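UPF0062 protein MJ1593 (Methanocaldococcus jannaschii, PDB 2YX5) is of unknown function but belongs to the PurS-like family of small alpha/beta proteins, assembling here from four copies of a chain with a three-stranded antiparallel sheet. Local coordinates at residues V14-G19 and V37-M42; V6-K11 and L66-V71; I43-E48 and E57-M62; Y2-I7 and I77-I82. All blocks are in the same frame, centred on the assembly; numbering follows the deposited sequence.

Contact 1 of 4, residues V14-G19 and V37-M42; sequences VLNPEG and VQTYKM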
loop_
_atom_site.group_PDB
_atom_site.type_symbol
_atom_site.label_atom_id
_atom_site.label_comp_id
_atom_site.label_asym_id
_atom_site.label_seq_id
_atom_site.Cartn_x
_atom_site.Cartn_y
_atom_site.Cartn_z
ATOM N N VAL A 14 -3.049 -3.785 17.222
ATOM C CA VAL A 14 -3.046 -4.730 16.117
ATOM C C VAL A 14 -1.640 -4.793 15.542
ATOM O O VAL A 14 -1.041 -3.759 15.240
ATOM C CB VAL A 14 -4.030 -4.328 15.001
ATOM C CG1 VAL A 14 -3.870 -5.265 13.809
ATOM C CG2 VAL A 14 -5.457 -4.402 15.521
ATOM N N LEU A 15 -1.099 -6.005 15.422
ATOM C CA LEU A 15 0.234 -6.143 14.879
ATOM C C LEU A 15 0.189 -5.781 13.396
ATOM O O LEU A 15 -0.775 -6.079 12.682
ATOM C CB LEU A 15 0.770 -7.561 15.104
ATOM C CG LEU A 15 1.090 -7.872 16.578
ATOM C CD1 LEU A 15 1.588 -9.289 16.713
ATOM C CD2 LEU A 15 2.151 -6.911 17.107
ATOM N N ASN A 16 1.238 -5.104 12.957
ATOM C CA ASN A 16 1.368 -4.658 11.585
ATOM C C ASN A 16 2.520 -5.357 10.866
ATOM O O ASN A 16 3.706 -5.079 11.100
ATOM C CB ASN A 16 1.547 -3.131 11.559
ATOM C CG ASN A 16 1.776 -2.576 10.155
ATOM O OD1 ASN A 16 1.339 -3.148 9.150
ATOM N ND2 ASN A 16 2.451 -1.436 10.090
ATOM N N PRO A 17 2.168 -6.280 9.969
ATOM C CA PRO A 17 3.130 -7.049 9.179
ATOM C C PRO A 17 4.146 -6.155 8.457
ATOM O O PRO A 17 5.314 -6.524 8.321
ATOM C CB PRO A 17 2.236 -7.813 8.198
ATOM C CG PRO A 17 0.971 -8.017 8.995
ATOM C CD PRO A 17 0.781 -6.672 9.660
ATOM N N GLU A 18 3.708 -4.984 7.992
ATOM C CA GLU A 18 4.635 -4.107 7.284
ATOM C C GLU A 18 5.740 -3.613 8.236
ATOM O O GLU A 18 6.916 -3.685 7.912
ATOM C CB GLU A 18 3.922 -2.902 6.663
ATOM C CG GLU A 18 4.797 -2.194 5.611
ATOM C CD GLU A 18 4.218 -0.863 5.157
ATOM O OE1 GLU A 18 3.042 -0.594 5.511
ATOM O OE2 GLU A 18 4.924 -0.092 4.449
ATOM N N GLY A 19 5.344 -3.154 9.417
ATOM C CA GLY A 19 6.329 -2.664 10.359
ATOM C C GLY A 19 7.319 -3.749 10.741
ATOM O O GLY A 19 8.558 -3.549 10.706
ATOM N N VAL A 37 9.867 -0.622 14.196
ATOM C CA VAL A 37 9.377 0.168 13.067
ATOM C C VAL A 37 7.852 0.177 13.017
ATOM O O VAL A 37 7.215 -0.799 13.360
ATOM C CB VAL A 37 9.895 -0.360 11.726
ATOM C CG1 VAL A 37 9.212 0.408 10.592
ATOM C CG2 VAL A 37 11.422 -0.235 11.659
ATOM N N GLN A 38 7.275 1.290 12.600
ATOM C CA GLN A 38 5.830 1.395 12.508
ATOM C C GLN A 38 5.558 2.151 11.215
ATOM O O GLN A 38 6.379 2.967 10.814
ATOM C CB GLN A 38 5.258 2.159 13.713
ATOM C CG GLN A 38 4.158 1.397 14.487
ATOM C CD GLN A 38 2.911 1.033 13.631
ATOM O OE1 GLN A 38 3.005 0.288 12.641
ATOM N NE2 GLN A 38 1.742 1.557 14.028
ATOM N N THR A 39 4.436 1.868 10.557
ATOM C CA THR A 39 4.100 2.539 9.309
ATOM C C THR A 39 2.699 3.132 9.307
ATOM O O THR A 39 1.805 2.654 9.992
ATOM C CB THR A 39 4.277 1.601 8.100
ATOM O OG1 THR A 39 3.504 0.419 8.288
ATOM C CG2 THR A 39 5.738 1.212 7.946
ATOM N N TYR A 40 2.527 4.185 8.516
ATOM C CA TYR A 40 1.273 4.925 8.441
ATOM C C TYR A 40 1.049 5.409 7.036
ATOM O O TYR A 40 1.977 5.540 6.244
ATOM C CB TYR A 40 1.347 6.184 9.309
ATOM C CG TYR A 40 1.829 5.961 10.701
ATOM C CD1 TYR A 40 0.948 5.532 11.691
ATOM C CD2 TYR A 40 3.172 6.149 11.037
ATOM C CE1 TYR A 40 1.382 5.287 12.994
ATOM C CE2 TYR A 40 3.628 5.907 12.343
ATOM C CZ TYR A 40 2.722 5.474 13.322
ATOM O OH TYR A 40 3.123 5.210 14.624
ATOM N N LYS A 41 -0.194 5.715 6.739
ATOM C CA LYS A 41 -0.496 6.252 5.440
ATOM C C LYS A 41 -0.751 7.733 5.721
ATOM O O LYS A 41 -1.477 8.095 6.647
ATOM C CB LYS A 41 -1.740 5.587 4.834
ATOM C CG LYS A 41 -1.917 5.835 3.326
ATOM C CD LYS A 41 -0.707 5.272 2.569
ATOM C CE LYS A 41 -0.717 5.559 1.071
ATOM N NZ LYS A 41 0.668 5.345 0.528
ATOM N N MET A 42 -0.110 8.590 4.957
ATOM C CA MET A 42 -0.337 9.994 5.140
ATOM C C MET A 42 -1.141 10.484 3.946
ATOM O O MET A 42 -0.800 10.208 2.810
ATOM C CB MET A 42 0.985 10.747 5.256
ATOM C CG MET A 42 0.783 12.238 5.536
ATOM S SD MET A 42 2.233 13.131 6.207
ATOM C CE MET A 42 2.897 13.919 4.677
#
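The amide of Asn16 and the amide of Gln38 meet with their planes 77° apart. Asn16 ND2 gives both of its N-H groups to the strand, close to the plane of its own amide. One N-H of Asn16 ND2 runs to Thr39 OG1 at 2.8 Å. Asn16 ND2 also reaches Gln38 OE1 at 3.1 Å, nearly along the Gln38 side-chain C=O. Each carbonyl oxygen also takes a backbone N-H that stands above its plane. Asn16 OD1 receives Glu18 N at 3.2 Å, and Gln38 OE1 receives Thr39 N at 3.0 Å. The two bonds on Gln38 OE1 tie the side chain back to its own strand and also to Asn16.

Thr39 OG1 sits between its backbone N and carbonyl carbon (chi1 56°), which turns it to the helix start. Thr39 OG1 accepts from Asn16 and gives a weak bond to Glu18 OE1 at 3.0 Å. Gly19 lets the helix come close: Gly19 O lies 3.6 Å from Val37 CB. Along one edge, strand 34-47 pairs antiparallel with a strand of the second subunit. Asn16 is the N-cap residue of helix 17-28. Its OD1 makes the capping bond, and its ND2 ties that helix start to strand 34-47.

Contact 2 of 4, residues V6-K11 and L66-V71; sequences VIIKLK and LLANPV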
loop_
_atom_site.group_PDB
_atom_site.type_symbol
_atom_site.label_atom_id
_atom_site.label_comp_id
_atom_site.label_asym_id
_atom_site.label_seq_id
_atom_site.Cartn_x
_atom_site.Cartn_y
_atom_site.Cartn_z
ATOM N N VAL A 6 -4.239 13.884 7.010
ATOM C CA VAL A 6 -4.861 12.725 7.636
ATOM C C VAL A 6 -3.839 11.591 7.807
ATOM O O VAL A 6 -3.255 11.130 6.832
ATOM C CB VAL A 6 -6.046 12.199 6.803
ATOM C CG1 VAL A 6 -6.788 11.092 7.557
ATOM C CG2 VAL A 6 -6.982 13.325 6.487
ATOM N N ILE A 7 -3.601 11.181 9.050
ATOM C CA ILE A 7 -2.700 10.070 9.322
ATOM C C ILE A 7 -3.601 8.903 9.653
ATOM O O ILE A 7 -4.484 9.029 10.495
ATOM C CB ILE A 7 -1.804 10.278 10.544
ATOM C CG1 ILE A 7 -0.719 11.304 10.258
ATOM C CG2 ILE A 7 -1.172 8.978 10.919
ATOM C CD1 ILE A 7 -1.231 12.711 10.223
ATOM N N ILE A 8 -3.392 7.782 8.970
ATOM C CA ILE A 8 -4.183 6.587 9.199
ATOM C C ILE A 8 -3.275 5.422 9.576
ATOM O O ILE A 8 -2.290 5.147 8.899
ATOM C CB ILE A 8 -4.963 6.191 7.965
ATOM C CG1 ILE A 8 -5.898 7.329 7.563
ATOM C CG2 ILE A 8 -5.738 4.915 8.249
ATOM C CD1 ILE A 8 -6.792 7.006 6.367
ATOM N N LYS A 9 -3.614 4.748 10.666
ATOM C CA LYS A 9 -2.836 3.615 11.142
ATOM C C LYS A 9 -3.784 2.479 11.527
ATOM O O LYS A 9 -5.011 2.629 11.495
ATOM C CB LYS A 9 -2.006 4.037 12.369
ATOM C CG LYS A 9 -2.838 4.835 13.367
ATOM C CD LYS A 9 -2.074 5.222 14.622
ATOM C CE LYS A 9 -2.949 6.049 15.592
ATOM N NZ LYS A 9 -3.329 7.405 15.074
ATOM N N LEU A 10 -3.215 1.336 11.877
ATOM C CA LEU A 10 -4.029 0.216 12.308
ATOM C C LEU A 10 -4.430 0.517 13.749
ATOM O O LEU A 10 -3.736 1.266 14.444
ATOM C CB LEU A 10 -3.229 -1.080 12.268
ATOM C CG LEU A 10 -2.886 -1.650 10.901
ATOM C CD1 LEU A 10 -2.118 -2.965 11.057
ATOM C CD2 LEU A 10 -4.161 -1.866 10.128
ATOM N N LYS A 11 -5.553 -0.047 14.184
ATOM C CA LYS A 11 -6.017 0.140 15.554
ATOM C C LYS A 11 -4.847 -0.127 16.519
ATOM O O LYS A 11 -3.948 -0.928 16.228
ATOM C CB LYS A 11 -7.179 -0.826 15.849
ATOM C CG LYS A 11 -8.583 -0.272 15.582
ATOM C CD LYS A 11 -9.109 0.508 16.801
ATOM C CE LYS A 11 -10.557 1.015 16.633
ATOM N NZ LYS A 11 -10.672 2.290 15.860
ATOM N N LEU A 66 -15.494 7.141 4.165
ATOM C CA LEU A 66 -14.704 6.653 3.037
ATOM C C LEU A 66 -13.275 6.284 3.363
ATOM O O LEU A 66 -12.890 5.122 3.288
ATOM C CB LEU A 66 -14.674 7.667 1.888
ATOM C CG LEU A 66 -13.971 7.121 0.640
ATOM C CD1 LEU A 66 -14.749 5.906 0.136
ATOM C CD2 LEU A 66 -13.875 8.168 -0.442
ATOM N N LEU A 67 -12.499 7.294 3.728
ATOM C CA LEU A 67 -11.082 7.151 4.029
ATOM C C LEU A 67 -10.634 6.091 5.019
ATOM O O LEU A 67 -9.620 5.421 4.798
ATOM C CB LEU A 67 -10.529 8.512 4.441
ATOM C CG LEU A 67 -10.899 9.532 3.366
ATOM C CD1 LEU A 67 -10.414 10.906 3.764
ATOM C CD2 LEU A 67 -10.312 9.090 2.027
ATOM N N ALA A 68 -11.364 5.912 6.104
ATOM C CA ALA A 68 -10.922 4.914 7.065
ATOM C C ALA A 68 -12.039 4.052 7.614
ATOM O O ALA A 68 -13.196 4.482 7.682
ATOM C CB ALA A 68 -10.174 5.595 8.217
ATOM N N ASN A 69 -11.680 2.827 7.985
ATOM C CA ASN A 69 -12.622 1.885 8.559
ATOM C C ASN A 69 -12.306 1.776 10.037
ATOM O O ASN A 69 -11.322 1.164 10.412
ATOM C CB ASN A 69 -12.488 0.502 7.921
ATOM C CG ASN A 69 -13.566 -0.458 8.398
ATOM O OD1 ASN A 69 -14.217 -0.217 9.422
ATOM N ND2 ASN A 69 -13.759 -1.554 7.663
ATOM N N PRO A 70 -13.162 2.347 10.895
ATOM C CA PRO A 70 -12.996 2.337 12.356
ATOM C C PRO A 70 -12.709 0.968 12.971
ATOM O O PRO A 70 -12.011 0.873 13.988
ATOM C CB PRO A 70 -14.310 2.926 12.860
ATOM C CG PRO A 70 -15.285 2.484 11.788
ATOM C CD PRO A 70 -14.519 2.785 10.527
ATOM N N VAL A 71 -13.239 -0.091 12.362
ATOM C CA VAL A 71 -13.011 -1.428 12.895
ATOM C C VAL A 71 -11.528 -1.802 12.909
ATOM O O VAL A 71 -11.037 -2.360 13.888
ATOM C CB VAL A 71 -13.788 -2.469 12.091
ATOM C CG1 VAL A 71 -13.460 -3.878 12.595
ATOM C CG2 VAL A 71 -15.267 -2.202 12.222
#
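Leu67, in the last turn of helix 52-67, meets Ile8 on strand 2-10. Ile8 CD1 lies 3.6 Å from Leu67 O and touches the side chain of Leu67 only loosely, at CB. Ile8 CG1 is anti to the carbonyl carbon (chi1 -59°), and the extended chain then carries CD1 to the end of the helix. Ala68 is the first residue to leave helical geometry. Ala68 CB packs on the same Ile8 CD1 at 4.1 Å, so one methyl carries the apolar half of the contact.

Asn69 then shapes the loop. Asn69 OD1 accepts from Val71 N at 3.1 Å, which makes an Asx turn. Pro70 supplies the polar half. Pro70 O takes Lys11 NZ at 2.7 Å, in the carbonyl plane and on a lone pair. The lysine chain bends at chi2 (-86°) and again at chi4 (-82°) to bring NZ there. Val71 comes last, with Val71 O 3.6 Å from Lys11 CG.

Lys11 NZ also makes a salt bridge to Asp74 and a hydrogen bond to His73 O, so several acceptors hold the ammonium group. The segment 66-71 thus lies beside the end of strand 2-10, running in nearly the same direction. It leads from helix 52-67 into strand 73-81, the neighbour of strand 2-10 in the sheet.

Contact 3 of 4, residues I43-E48 and E57-M62; sequences IDIIME and EEVEEM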
loop_
_atom_site.group_PDB
_atom_site.type_symbol
_atom_site.label_atom_id
_atom_site.label_comp_id
_atom_site.label_asym_id
_atom_site.label_seq_id
_atom_site.Cartn_x
_atom_site.Cartn_y
_atom_site.Cartn_z
ATOM N N ILE A 43 -2.236 11.181 4.220
ATOM C CA ILE A 43 -3.094 11.727 3.173
ATOM C C ILE A 43 -3.265 13.252 3.331
ATOM O O ILE A 43 -3.895 13.722 4.298
ATOM C CB ILE A 43 -4.493 11.074 3.205
ATOM C CG1 ILE A 43 -4.374 9.567 2.970
ATOM C CG2 ILE A 43 -5.384 11.705 2.158
ATOM C CD1 ILE A 43 -5.656 8.777 3.248
ATOM N N ASP A 44 -2.696 14.002 2.381
ATOM C CA ASP A 44 -2.796 15.451 2.372
ATOM C C ASP A 44 -3.959 15.931 1.529
ATOM O O ASP A 44 -3.973 15.771 0.311
ATOM C CB ASP A 44 -1.519 16.078 1.854
ATOM C CG ASP A 44 -0.447 16.149 2.922
ATOM O OD1 ASP A 44 -0.693 15.632 4.037
ATOM O OD2 ASP A 44 0.634 16.716 2.646
ATOM N N ILE A 45 -4.953 16.523 2.168
ATOM C CA ILE A 45 -6.087 16.993 1.406
ATOM C C ILE A 45 -6.077 18.510 1.311
ATOM O O ILE A 45 -6.146 19.202 2.326
ATOM C CB ILE A 45 -7.377 16.528 2.047
ATOM C CG1 ILE A 45 -7.356 14.990 2.171
ATOM C CG2 ILE A 45 -8.564 17.047 1.225
ATOM C CD1 ILE A 45 -8.471 14.397 3.026
ATOM N N ILE A 46 -5.950 19.022 0.090
ATOM C CA ILE A 46 -5.977 20.461 -0.146
ATOM C C ILE A 46 -7.410 20.842 -0.526
ATOM O O ILE A 46 -7.956 20.395 -1.553
ATOM C CB ILE A 46 -4.984 20.862 -1.233
ATOM C CG1 ILE A 46 -3.568 20.550 -0.732
ATOM C CG2 ILE A 46 -5.149 22.344 -1.581
ATOM C CD1 ILE A 46 -2.500 20.745 -1.759
ATOM N N MET A 47 -8.011 21.684 0.318
ATOM C CA MET A 47 -9.416 22.048 0.136
ATOM C C MET A 47 -9.820 23.483 0.515
ATOM O O MET A 47 -9.089 24.206 1.216
ATOM C CB MET A 47 -10.243 21.062 0.967
ATOM C CG MET A 47 -9.648 20.929 2.393
ATOM S SD MET A 47 -10.438 19.739 3.524
ATOM C CE MET A 47 -12.206 19.989 3.103
ATOM N N GLU A 48 -11.020 23.861 0.065
ATOM C CA GLU A 48 -11.603 25.169 0.345
ATOM C C GLU A 48 -12.645 25.047 1.457
ATOM O O GLU A 48 -12.488 25.628 2.543
ATOM C CB GLU A 48 -12.242 25.740 -0.924
ATOM C CG GLU A 48 -11.222 25.949 -2.050
ATOM C CD GLU A 48 -11.758 26.747 -3.230
ATOM O OE1 GLU A 48 -12.819 26.367 -3.801
ATOM O OE2 GLU A 48 -11.102 27.759 -3.592
ATOM N N GLU A 57 -13.955 19.224 10.644
ATOM C CA GLU A 57 -15.232 18.538 10.729
ATOM C C GLU A 57 -15.511 17.846 9.409
ATOM O O GLU A 57 -15.954 16.711 9.368
ATOM C CB GLU A 57 -16.361 19.530 11.031
ATOM C CG GLU A 57 -16.365 20.050 12.454
ATOM C CD GLU A 57 -17.557 20.940 12.743
ATOM O OE1 GLU A 57 -17.656 22.037 12.151
ATOM O OE2 GLU A 57 -18.403 20.536 13.564
ATOM N N GLU A 58 -15.234 18.537 8.323
ATOM C CA GLU A 58 -15.509 17.967 7.029
ATOM C C GLU A 58 -14.664 16.724 6.708
ATOM O O GLU A 58 -15.198 15.709 6.255
ATOM C CB GLU A 58 -15.333 19.036 5.954
ATOM C CG GLU A 58 -16.169 18.781 4.705
ATOM C CD GLU A 58 -15.872 19.760 3.586
ATOM O OE1 GLU A 58 -15.779 20.984 3.855
ATOM O OE2 GLU A 58 -15.740 19.303 2.427
ATOM N N VAL A 59 -13.358 16.800 6.947
ATOM C CA VAL A 59 -12.486 15.673 6.655
ATOM C C VAL A 59 -12.859 14.551 7.607
ATOM O O VAL A 59 -12.745 13.369 7.283
ATOM C CB VAL A 59 -10.970 16.066 6.778
ATOM C CG1 VAL A 59 -10.652 17.178 5.794
ATOM C CG2 VAL A 59 -10.642 16.535 8.174
ATOM N N GLU A 60 -13.352 14.944 8.776
ATOM C CA GLU A 60 -13.775 13.993 9.787
ATOM C C GLU A 60 -14.830 13.124 9.138
ATOM O O GLU A 60 -14.798 11.901 9.275
ATOM C CB GLU A 60 -14.363 14.731 10.979
ATOM C CG GLU A 60 -13.738 14.347 12.298
ATOM C CD GLU A 60 -13.748 15.497 13.286
ATOM O OE1 GLU A 60 -14.825 16.112 13.483
ATOM O OE2 GLU A 60 -12.675 15.784 13.865
ATOM N N GLU A 61 -15.755 13.766 8.422
ATOM C CA GLU A 61 -16.802 13.057 7.711
ATOM C C GLU A 61 -16.234 12.193 6.579
ATOM O O GLU A 61 -16.680 11.065 6.368
ATOM C CB GLU A 61 -17.798 14.047 7.132
ATOM C CG GLU A 61 -18.873 14.418 8.086
ATOM C CD GLU A 61 -19.704 13.221 8.457
ATOM O OE1 GLU A 61 -20.286 12.615 7.522
ATOM O OE2 GLU A 61 -19.768 12.892 9.668
ATOM N N MET A 62 -15.267 12.731 5.838
ATOM C CA MET A 62 -14.635 11.991 4.739
ATOM C C MET A 62 -14.074 10.671 5.265
ATOM O O MET A 62 -14.233 9.627 4.645
ATOM C CB MET A 62 -13.501 12.813 4.134
ATOM C CG MET A 62 -13.952 14.085 3.439
ATOM S SD MET A 62 -12.521 15.098 2.985
ATOM C CE MET A 62 -13.114 16.796 3.296
#
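Met47 and Met62 meet end on, from strand 34-47 and helix 52-67. Met47 CE and Met62 CE lie 3.3 Å apart, tighter than usual for two carbons, so the exact positions of these ends are doubtful. Met47 CG stands between the backbone N and the carbonyl carbon (chi1 48°). From there the chain runs out to SD and turns at chi3. The turn sets the sulfur closest to Val59 and the methyl closest to Met62 and Glu58. Met47 SD rests on Val59 CG1 at 3.4 Å, with the two side chains crossing at a slant. Met47 CE lies near the carboxylate of Glu58, 3.7 Å from Glu58 OE2. Here the chains pass alongside, running in opposite directions.

The segments belong to a beta-alpha-beta crossover. Strand 34-47 leads through helix 52-67 to strand 73-81, which is parallel to it, and strand 2-10 lies between the two. Where the axes of strand 43-47 and helix 57-62 come nearest they are 11.4 Å apart, and their directions differ by 129°.

Ile45 forms the second group of touches. Ile45 CD1 meets Met62 SD at 4.1 Å, and these side chains also lie alongside, pointing opposite ways. Val59 CG1 is farther from Ile45 CD1, at 4.5 Å. No hydrogen bond joins the two segments. Phe31 of the second subunit packs on Met62, and Val34 of that subunit packs on Ile45. Glu58 OE1 takes a weak hydrogen bond from Asn33 of the second subunit.

Contact 4 of 4, residues Y2-I7 and I77-I82; sequences YKATVI and IKVEKI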
loop_
_atom_site.group_PDB
_atom_site.type_symbol
_atom_site.label_atom_id
_atom_site.label_comp_id
_atom_site.label_asym_id
_atom_site.label_seq_id
_atom_site.Cartn_x
_atom_site.Cartn_y
_atom_site.Cartn_z
ATOM N N TYR A 2 -6.972 25.461 2.591
ATOM C CA TYR A 2 -6.428 24.775 3.746
ATOM C C TYR A 2 -5.868 23.422 3.339
ATOM O O TYR A 2 -6.318 22.801 2.356
ATOM C CB TYR A 2 -7.515 24.553 4.806
ATOM C CG TYR A 2 -8.384 25.756 5.124
ATOM C CD1 TYR A 2 -8.240 26.455 6.329
ATOM C CD2 TYR A 2 -9.381 26.168 4.236
ATOM C CE1 TYR A 2 -9.073 27.528 6.638
ATOM C CE2 TYR A 2 -10.215 27.234 4.533
ATOM C CZ TYR A 2 -10.059 27.909 5.731
ATOM O OH TYR A 2 -10.904 28.959 6.001
ATOM N N LYS A 3 -4.880 22.987 4.118
ATOM C CA LYS A 3 -4.235 21.710 3.929
ATOM C C LYS A 3 -4.592 20.826 5.121
ATOM O O LYS A 3 -4.182 21.091 6.249
ATOM C CB LYS A 3 -2.714 21.885 3.840
ATOM C CG LYS A 3 -1.933 20.565 3.877
ATOM C CD LYS A 3 -0.427 20.764 3.780
ATOM C CE LYS A 3 0.300 19.481 4.108
ATOM N NZ LYS A 3 1.727 19.535 3.728
ATOM N N ALA A 4 -5.376 19.785 4.882
ATOM C CA ALA A 4 -5.728 18.889 5.962
ATOM C C ALA A 4 -4.796 17.696 5.866
ATOM O O ALA A 4 -4.562 17.149 4.787
ATOM C CB ALA A 4 -7.174 18.439 5.841
ATOM N N THR A 5 -4.237 17.301 6.993
ATOM C CA THR A 5 -3.355 16.161 6.991
ATOM C C THR A 5 -4.037 14.999 7.714
ATOM O O THR A 5 -4.401 15.122 8.886
ATOM C CB THR A 5 -2.022 16.526 7.664
ATOM O OG1 THR A 5 -1.410 17.588 6.924
ATOM C CG2 THR A 5 -1.077 15.321 7.693
ATOM N N VAL A 6 -4.239 13.884 7.010
ATOM C CA VAL A 6 -4.861 12.725 7.636
ATOM C C VAL A 6 -3.839 11.591 7.807
ATOM O O VAL A 6 -3.255 11.130 6.832
ATOM C CB VAL A 6 -6.046 12.199 6.803
ATOM C CG1 VAL A 6 -6.788 11.092 7.557
ATOM C CG2 VAL A 6 -6.982 13.325 6.487
ATOM N N ILE A 7 -3.601 11.181 9.050
ATOM C CA ILE A 7 -2.700 10.070 9.322
ATOM C C ILE A 7 -3.601 8.903 9.653
ATOM O O ILE A 7 -4.484 9.029 10.495
ATOM C CB ILE A 7 -1.804 10.278 10.544
ATOM C CG1 ILE A 7 -0.719 11.304 10.258
ATOM C CG2 ILE A 7 -1.172 8.978 10.919
ATOM C CD1 ILE A 7 -1.231 12.711 10.223
ATOM N N ILE A 77 -6.458 13.955 12.402
ATOM C CA ILE A 77 -6.516 15.065 11.452
ATOM C C ILE A 77 -5.940 16.412 11.899
ATOM O O ILE A 77 -6.325 16.964 12.930
ATOM C CB ILE A 77 -7.989 15.306 11.022
ATOM C CG1 ILE A 77 -8.605 13.986 10.536
ATOM C CG2 ILE A 77 -8.058 16.382 9.947
ATOM C CD1 ILE A 77 -10.115 13.941 10.649
ATOM N N LYS A 78 -5.030 16.943 11.099
ATOM C CA LYS A 78 -4.413 18.237 11.356
ATOM C C LYS A 78 -4.828 19.147 10.199
ATOM O O LYS A 78 -4.743 18.757 9.037
ATOM C CB LYS A 78 -2.890 18.100 11.394
ATOM C CG LYS A 78 -2.403 17.118 12.453
ATOM C CD LYS A 78 -1.043 16.495 12.108
ATOM C CE LYS A 78 -0.696 15.362 13.082
ATOM N NZ LYS A 78 0.555 14.646 12.714
ATOM N N VAL A 79 -5.293 20.349 10.516
ATOM C CA VAL A 79 -5.717 21.294 9.484
ATOM C C VAL A 79 -4.916 22.586 9.606
ATOM O O VAL A 79 -4.890 23.214 10.663
ATOM C CB VAL A 79 -7.243 21.614 9.602
ATOM C CG1 VAL A 79 -7.652 22.648 8.574
ATOM C CG2 VAL A 79 -8.051 20.355 9.418
ATOM N N GLU A 80 -4.241 22.964 8.529
ATOM C CA GLU A 80 -3.467 24.188 8.517
ATOM C C GLU A 80 -3.979 25.075 7.410
ATOM O O GLU A 80 -4.232 24.595 6.303
ATOM C CB GLU A 80 -1.999 23.897 8.253
ATOM C CG GLU A 80 -1.283 23.169 9.362
ATOM C CD GLU A 80 0.177 22.958 9.025
ATOM O OE1 GLU A 80 0.449 22.365 7.955
ATOM O OE2 GLU A 80 1.047 23.390 9.821
ATOM N N LYS A 81 -4.144 26.360 7.700
ATOM C CA LYS A 81 -4.599 27.287 6.670
ATOM C C LYS A 81 -3.415 27.653 5.793
ATOM O O LYS A 81 -2.330 27.967 6.296
ATOM C CB LYS A 81 -5.169 28.571 7.268
ATOM C CG LYS A 81 -5.430 29.639 6.201
ATOM C CD LYS A 81 -6.167 30.853 6.739
ATOM C CE LYS A 81 -6.350 31.893 5.649
ATOM N NZ LYS A 81 -7.040 31.320 4.455
ATOM N N ILE A 82 -3.620 27.602 4.483
ATOM C CA ILE A 82 -2.556 27.948 3.554
ATOM C C ILE A 82 -2.549 29.458 3.515
ATOM O O ILE A 82 -3.571 30.097 3.223
ATOM C CB ILE A 82 -2.811 27.383 2.162
ATOM C CG1 ILE A 82 -2.871 25.858 2.235
ATOM C CG2 ILE A 82 -1.689 27.812 1.222
ATOM C CD1 ILE A 82 -3.626 25.236 1.105
#
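Lys78 O is approached by two groups of strand 2-10. Thr5 N binds Lys78 O at 2.6 Å, and Ala4 CA adds a CA-H...O contact to Lys78 O at 3.2 Å. Lys78 N returns a bond to Thr5 O at 2.9 Å. Two residues along each strand, Lys3 and Glu80 bond in the same mutual way, with Lys3 N to Glu80 O at 2.8 Å. These are the hydrogen-bonded pairs of an antiparallel ladder. Tyr2 with Lys81, Ala4 with Val79 and Val6 with Ile77 are the non-hydrogen-bonded pairs.

The Tyr2 ring reaches over the end of the partner strand. Its CG is anti to the carbonyl carbon (chi1 -47°), and Tyr2 CD1 lies 3.8 Å from Lys81 CB. Lys81 NZ is 5.1 Å from the centroid of the Tyr2 ring, at most a weak cation-pi attraction. Ile82 bends back beyond the strand end and puts Ile82 CD1 3.6 Å from Tyr2 C. On the face of Thr5 and Lys78, the two CB atoms touch. Lys78 also stretches across to Ile7 CD1.

The face with Ala4, Val6, Ile77 and Val79 carries helix 52-67: Val59 packs on Ala4 and Ile77, and Val55 on Val79. On its other side strand 2-10 bonds to strand 34-47. It is thus the central strand of the three, with strand 73-81 along one edge.

In the fold
Contacts 2 and 4 start from the same strand, 2-10, and share Val6 and Ile7. Both close long loops of the chain, and contacts 1 and 3 lie within those loops, one after the other. Contacts 1 and 3 use successive parts of strand 34-47, yet their centres are 23 Å apart, on opposite sides of the chain's centre. Contacts 3 and 4 lie close, with centres 7 Å apart. Contact 2 shares helix 52-67 with contact 3. Together the four join both helices to one sheet. Contacts 1, 2 and 3, which hold the helices to the sheet, lie next to the second subunit, whose strand continues the sheet beyond 34-47.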